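Non-ribosomal peptide synthetase (Methanobrevibacter ruminantium, PDB 6VTJ) probably carries a growing peptide on the phosphopantetheine arm of its thiolation domain and releases it through NAD(P)H-dependent reduction of the thioester by its reductase domain. Local coordinates at residues E116-G121 against L462-F467; K252-S257 against A375-P380. One frame throughout, in Å; residues are numbered along the deposited sequence.

In the fold
Contact 1 and contact 2 sit side by side, centres about 13 Å apart, and contact 1 packs against the turn after helix 366-376 in contact 2. P380, which closes the second segment of contact 2, puts its CG 3.5 Å from F118 O of contact 1, and L465 CD1 of contact 1 lies 3.8 Å from T379 CG2 of contact 2. Contact 2 is the deeper, about 18 Å from the centre of the chain to its own centre, against about 27 Å for contact 1. Packing thus steps outward from the central sheet, through the A375-P380 turn, to two helix ends. Neither contact supplies a residue to the 4'-phosphopantetheine pocket, which S46, Y224 and N337 help to line.

Contact 1: E116-G121 against L462-F467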
loop_
_atom_site.group_PDB
_atom_site.type_symbol
_atom_site.label_atom_id
_atom_site.label_comp_id
_atom_site.label_asym_id
_atom_site.label_seq_id
_atom_site.Cartn_x
_atom_site.Cartn_y
_atom_site.Cartn_z
ATOM N N GLU A 116 -8.877 18.109 -20.934
ATOM C CA GLU A 116 -9.511 18.278 -22.238
ATOM C C GLU A 116 -9.944 16.937 -22.809
ATOM O O GLU A 116 -11.081 16.781 -23.277
ATOM C CB GLU A 116 -8.559 18.993 -23.196
ATOM C CG GLU A 116 -9.150 19.210 -24.590
ATOM C CD GLU A 116 -8.403 20.270 -25.386
ATOM O OE1 GLU A 116 -7.834 19.914 -26.432
ATOM O OE2 GLU A 116 -8.393 21.452 -24.969
ATOM N N ASN A 117 -9.059 15.940 -22.748
ATOM C CA ASN A 117 -9.389 14.662 -23.375
ATOM C C ASN A 117 -10.411 13.879 -22.564
ATOM O O ASN A 117 -11.206 13.127 -23.140
ATOM C CB ASN A 117 -8.108 13.866 -23.616
ATOM C CG ASN A 117 -7.340 14.407 -24.809
ATOM O OD1 ASN A 117 -7.949 14.987 -25.715
ATOM N ND2 ASN A 117 -6.026 14.257 -24.810
ATOM N N PHE A 118 -10.450 14.064 -21.241
ATOM C CA PHE A 118 -11.550 13.486 -20.481
ATOM C C PHE A 118 -12.874 14.123 -20.882
ATOM O O PHE A 118 -13.863 13.432 -21.162
ATOM C CB PHE A 118 -11.343 13.665 -18.981
ATOM C CG PHE A 118 -12.634 13.558 -18.215
ATOM C CD1 PHE A 118 -13.249 12.327 -18.064
ATOM C CD2 PHE A 118 -13.275 14.681 -17.734
ATOM C CE1 PHE A 118 -14.457 12.212 -17.394
ATOM C CE2 PHE A 118 -14.490 14.575 -17.070
ATOM C CZ PHE A 118 -15.074 13.342 -16.896
ATOM N N PHE A 119 -12.910 15.452 -20.910
ATOM C CA PHE A 119 -14.168 16.140 -21.140
ATOM C C PHE A 119 -14.680 15.905 -22.560
ATOM O O PHE A 119 -15.889 15.742 -22.769
ATOM C CB PHE A 119 -13.994 17.628 -20.850
ATOM C CG PHE A 119 -15.250 18.413 -20.987
ATOM C CD1 PHE A 119 -16.187 18.415 -19.974
ATOM C CD2 PHE A 119 -15.497 19.144 -22.131
ATOM C CE1 PHE A 119 -17.358 19.145 -20.092
ATOM C CE2 PHE A 119 -16.674 19.870 -22.260
ATOM C CZ PHE A 119 -17.598 19.868 -21.229
ATOM N N ASP A 120 -13.781 15.850 -23.546
ATOM C CA ASP A 120 -14.224 15.660 -24.920
ATOM C C ASP A 120 -14.450 14.205 -25.296
ATOM O O ASP A 120 -15.151 13.946 -26.278
ATOM C CB ASP A 120 -13.212 16.245 -25.904
ATOM C CG ASP A 120 -13.053 17.729 -25.759
ATOM O OD1 ASP A 120 -13.954 18.397 -25.190
ATOM O OD2 ASP A 120 -12.004 18.226 -26.216
ATOM N N GLY A 121 -13.870 13.248 -24.551
ATOM C CA GLY A 121 -13.949 11.856 -24.938
ATOM C C GLY A 121 -15.291 11.201 -24.648
ATOM O O GLY A 121 -16.159 11.738 -23.952
ATOM N N LEU A 462 -13.515 13.418 -11.174
ATOM C CA LEU A 462 -14.467 12.733 -10.316
ATOM C C LEU A 462 -15.682 13.616 -10.094
ATOM O O LEU A 462 -16.821 13.141 -10.135
ATOM C CB LEU A 462 -13.821 12.380 -8.979
ATOM C CG LEU A 462 -12.902 11.174 -8.902
ATOM C CD1 LEU A 462 -12.095 11.282 -7.625
ATOM C CD2 LEU A 462 -13.744 9.932 -8.897
ATOM N N HIS A 463 -15.457 14.917 -9.922
ATOM C CA HIS A 463 -16.598 15.779 -9.679
ATOM C C HIS A 463 -17.501 15.817 -10.904
ATOM O O HIS A 463 -18.731 15.712 -10.788
ATOM C CB HIS A 463 -16.151 17.177 -9.302
ATOM C CG HIS A 463 -17.295 18.120 -9.156
ATOM N ND1 HIS A 463 -18.013 18.237 -7.985
ATOM C CD2 HIS A 463 -17.885 18.952 -10.049
ATOM C CE1 HIS A 463 -18.979 19.124 -8.155
ATOM N NE2 HIS A 463 -18.927 19.569 -9.399
ATOM N N SER A 464 -16.900 15.893 -12.091
ATOM C CA SER A 464 -17.703 15.859 -13.305
ATOM C C SER A 464 -18.515 14.576 -13.372
ATOM O O SER A 464 -19.645 14.583 -13.867
ATOM C CB SER A 464 -16.794 16.038 -14.519
ATOM O OG SER A 464 -17.405 15.548 -15.692
ATOM N N LEU A 465 -18.004 13.493 -12.790
ATOM C CA LEU A 465 -18.674 12.201 -12.786
ATOM C C LEU A 465 -19.670 12.048 -11.645
ATOM O O LEU A 465 -20.274 10.981 -11.509
ATOM C CB LEU A 465 -17.630 11.075 -12.719
ATOM C CG LEU A 465 -16.775 10.960 -13.977
ATOM C CD1 LEU A 465 -15.598 9.950 -13.789
ATOM C CD2 LEU A 465 -17.645 10.594 -15.207
ATOM N N GLY A 466 -19.872 13.088 -10.842
ATOM C CA GLY A 466 -20.823 13.042 -9.750
ATOM C C GLY A 466 -20.256 12.636 -8.409
ATOM O O GLY A 466 -21.032 12.343 -7.488
ATOM N N PHE A 467 -18.935 12.638 -8.256
ATOM C CA PHE A 467 -18.268 12.130 -7.061
ATOM C C PHE A 467 -17.517 13.274 -6.391
ATOM O O PHE A 467 -16.656 13.904 -7.019
ATOM C CB PHE A 467 -17.318 10.984 -7.435
ATOM C CG PHE A 467 -16.515 10.440 -6.284
ATOM C CD1 PHE A 467 -15.491 11.177 -5.714
ATOM C CD2 PHE A 467 -16.772 9.165 -5.791
ATOM C CE1 PHE A 467 -14.762 10.677 -4.650
ATOM C CE2 PHE A 467 -16.040 8.654 -4.717
ATOM C CZ PHE A 467 -15.038 9.409 -4.147
#
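The ring of F118 points its far edge at the last turn of helix 456-464, meeting S464 and L465. CE2 and CZ share the hydroxyl of S464: OG lies in the ring plane, 3.4 Å from F118 CE2, so the aromatic C-H edge faces the oxygen. S464 CB follows at 3.7 Å from F118 CE2. Farther along the same rim, L465 CD2 rests 4.1 Å from F118 CZ, an apolar touch; S464 and L465 both come to the ring's edge, not its faces. F118 reaches across because its CG stands anti to the backbone N (chi1 159°), and S464 turns OG to meet it in the same way.

The F118 end is the tight one: the ring is buried, with W115, P380 and S383 also packed around it. Across from it the contact thins out. S464 is exposed and L465 partly so, while F119, the next residue, is exposed and barely approaches L462-F467. With an alanine in place of F118, S464 and L465 would probably lose the side chain that meets them from 116-121, and a gap would be likely to open beside P380.

Behind S464 the helix ends in a firm cap. G466 takes a positive phi of 93°, while F467 N bonds back to L462 O at 2.9 Å and G466 N to H463 O. This is a Schellman motif, so the contact is one aromatic side chain from the end of a short helix set edge-on against a glycine-terminated helix C-terminus at the periphery of the chain.

Contact 2: K252-S257 against A375-P380; sequences KYVQIS and ALSKTP
V254 spreads its two methyls against the hydroxyl of S377, with V254 CG1 and V254 CG2 each 3.9 Å from S377 OG. The hydroxyl approaches the fork of the valine, whose CG1 is anti to the backbone N (chi1 179°). It already has a partner in I373 O, one turn back in helix 366-376, and on the strand it meets only the methyl groups of V254.

Two residues earlier on the strand, K252 runs its chain alongside the carbonyl of S377. CD and CE of K252 both lie 3.7 Å from S377 O. Bends at chi3 and chi4 carry the ammonium past this oxygen, to 4.7 Å between K252 NZ and S377 O, and it bonds E125 O instead.

The turn from L376 to T379 is type I and holds its own shape. L376 O takes two donors from T379: the backbone N, and OG1 at 2.8 Å, which comes in the carbonyl plane.

Strand 252-258 belongs to the parallel part of the mixed sheet of the Rossmann-like reductase domain, and the contact seats the end of helix 366-376 on it. No hydrogen bond crosses between them. S377 O is buried without a polar partner, facing lysine methylenes whose nearby ammonium probably polarises them, so the chemistry implies a junction held by van der Waals contact and at most a faint electrostatic pull.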
loop_
_atom_site.group_PDB
_atom_site.type_symbol
_atom_site.label_atom_id
_atom_site.label_comp_id
_atom_site.label_asym_id
_atom_site.label_seq_id
_atom_site.Cartn_x
_atom_site.Cartn_y
_atom_site.Cartn_z
ATOM N N LYS A 252 -10.496 -4.021 -21.211
ATOM C CA LYS A 252 -9.830 -3.004 -20.406
ATOM C C LYS A 252 -9.075 -3.646 -19.242
ATOM O O LYS A 252 -9.561 -4.595 -18.626
ATOM C CB LYS A 252 -10.874 -2.064 -19.812
ATOM C CG LYS A 252 -11.167 -0.790 -20.520
ATOM C CD LYS A 252 -11.953 0.130 -19.574
ATOM C CE LYS A 252 -13.161 -0.570 -19.004
ATOM N NZ LYS A 252 -14.133 -0.977 -20.066
ATOM N N TYR A 253 -7.914 -3.085 -18.895
ATOM C CA TYR A 253 -7.158 -3.513 -17.723
ATOM C C TYR A 253 -6.974 -2.314 -16.792
ATOM O O TYR A 253 -6.279 -1.354 -17.133
ATOM C CB TYR A 253 -5.807 -4.100 -18.120
ATOM C CG TYR A 253 -5.081 -4.743 -16.954
ATOM C CD1 TYR A 253 -4.277 -3.990 -16.107
ATOM C CD2 TYR A 253 -5.200 -6.109 -16.697
ATOM C CE1 TYR A 253 -3.621 -4.584 -15.033
ATOM C CE2 TYR A 253 -4.542 -6.699 -15.636
ATOM C CZ TYR A 253 -3.763 -5.933 -14.807
ATOM O OH TYR A 253 -3.094 -6.527 -13.750
ATOM N N VAL A 254 -7.577 -2.375 -15.616
ATOM C CA VAL A 254 -7.492 -1.328 -14.612
ATOM C C VAL A 254 -6.597 -1.826 -13.487
ATOM O O VAL A 254 -6.955 -2.760 -12.764
ATOM C CB VAL A 254 -8.874 -0.953 -14.086
ATOM C CG1 VAL A 254 -8.734 0.121 -13.026
ATOM C CG2 VAL A 254 -9.754 -0.491 -15.251
ATOM N N GLN A 255 -5.453 -1.182 -13.326
ATOM C CA GLN A 255 -4.497 -1.500 -12.282
ATOM C C GLN A 255 -4.727 -0.555 -11.108
ATOM O O GLN A 255 -4.784 0.662 -11.300
ATOM C CB GLN A 255 -3.067 -1.362 -12.826
ATOM C CG GLN A 255 -1.958 -1.247 -11.749
ATOM C CD GLN A 255 -1.710 -2.551 -11.009
ATOM O OE1 GLN A 255 -2.524 -3.482 -11.068
ATOM N NE2 GLN A 255 -0.569 -2.635 -10.323
ATOM N N ILE A 256 -4.885 -1.100 -9.904
ATOM C CA ILE A 256 -4.880 -0.265 -8.712
ATOM C C ILE A 256 -3.435 -0.085 -8.294
ATOM O O ILE A 256 -2.713 -1.065 -8.104
ATOM C CB ILE A 256 -5.707 -0.879 -7.576
ATOM C CG1 ILE A 256 -7.102 -1.280 -8.081
ATOM C CG2 ILE A 256 -5.716 0.068 -6.374
ATOM C CD1 ILE A 256 -7.886 -0.130 -8.804
ATOM N N SER A 257 -3.007 1.169 -8.171
ATOM C CA SER A 257 -1.612 1.464 -7.882
ATOM C C SER A 257 -1.522 2.294 -6.605
ATOM O O SER A 257 -2.479 2.348 -5.826
ATOM C CB SER A 257 -0.969 2.202 -9.062
ATOM O OG SER A 257 0.459 2.209 -8.969
ATOM N N ALA A 375 -16.048 4.567 -10.815
ATOM C CA ALA A 375 -16.349 5.709 -11.687
ATOM C C ALA A 375 -15.222 5.964 -12.676
ATOM O O ALA A 375 -15.466 6.195 -13.864
ATOM C CB ALA A 375 -16.616 6.973 -10.859
ATOM N N LEU A 376 -13.976 5.961 -12.198
ATOM C CA LEU A 376 -12.853 6.264 -13.071
ATOM C C LEU A 376 -12.636 5.183 -14.116
ATOM O O LEU A 376 -12.073 5.475 -15.174
ATOM C CB LEU A 376 -11.587 6.485 -12.238
ATOM C CG LEU A 376 -11.716 7.705 -11.312
ATOM C CD1 LEU A 376 -10.600 7.764 -10.265
ATOM C CD2 LEU A 376 -11.782 9.010 -12.114
ATOM N N SER A 377 -13.099 3.948 -13.866
ATOM C CA SER A 377 -12.935 2.899 -14.867
ATOM C C SER A 377 -13.737 3.183 -16.140
ATOM O O SER A 377 -13.421 2.614 -17.189
ATOM C CB SER A 377 -13.329 1.547 -14.264
ATOM O OG SER A 377 -12.507 1.245 -13.123
ATOM N N LYS A 378 -14.739 4.071 -16.082
ATOM C CA LYS A 378 -15.581 4.397 -17.234
ATOM C C LYS A 378 -15.113 5.630 -18.020
ATOM O O LYS A 378 -15.772 6.004 -19.001
ATOM C CB LYS A 378 -17.034 4.617 -16.787
ATOM C CG LYS A 378 -17.694 3.501 -15.943
ATOM C CD LYS A 378 -19.140 3.939 -15.617
ATOM C CE LYS A 378 -19.903 2.982 -14.711
ATOM N NZ LYS A 378 -19.469 3.129 -13.301
ATOM N N THR A 379 -14.002 6.267 -17.628
ATOM C CA THR A 379 -13.501 7.454 -18.321
ATOM C C THR A 379 -13.012 7.099 -19.738
ATOM O O THR A 379 -12.778 5.928 -20.043
ATOM C CB THR A 379 -12.380 8.100 -17.502
ATOM O OG1 THR A 379 -11.333 7.155 -17.259
ATOM C CG2 THR A 379 -12.924 8.645 -16.145
ATOM N N PRO A 380 -12.863 8.094 -20.622
ATOM C CA PRO A 380 -12.455 7.805 -22.012
ATOM C C PRO A 380 -11.070 7.173 -22.123
ATOM O O PRO A 380 -10.236 7.265 -21.216
ATOM C CB PRO A 380 -12.474 9.188 -22.679
ATOM C CG PRO A 380 -13.400 10.037 -21.799
ATOM C CD PRO A 380 -13.112 9.537 -20.409
#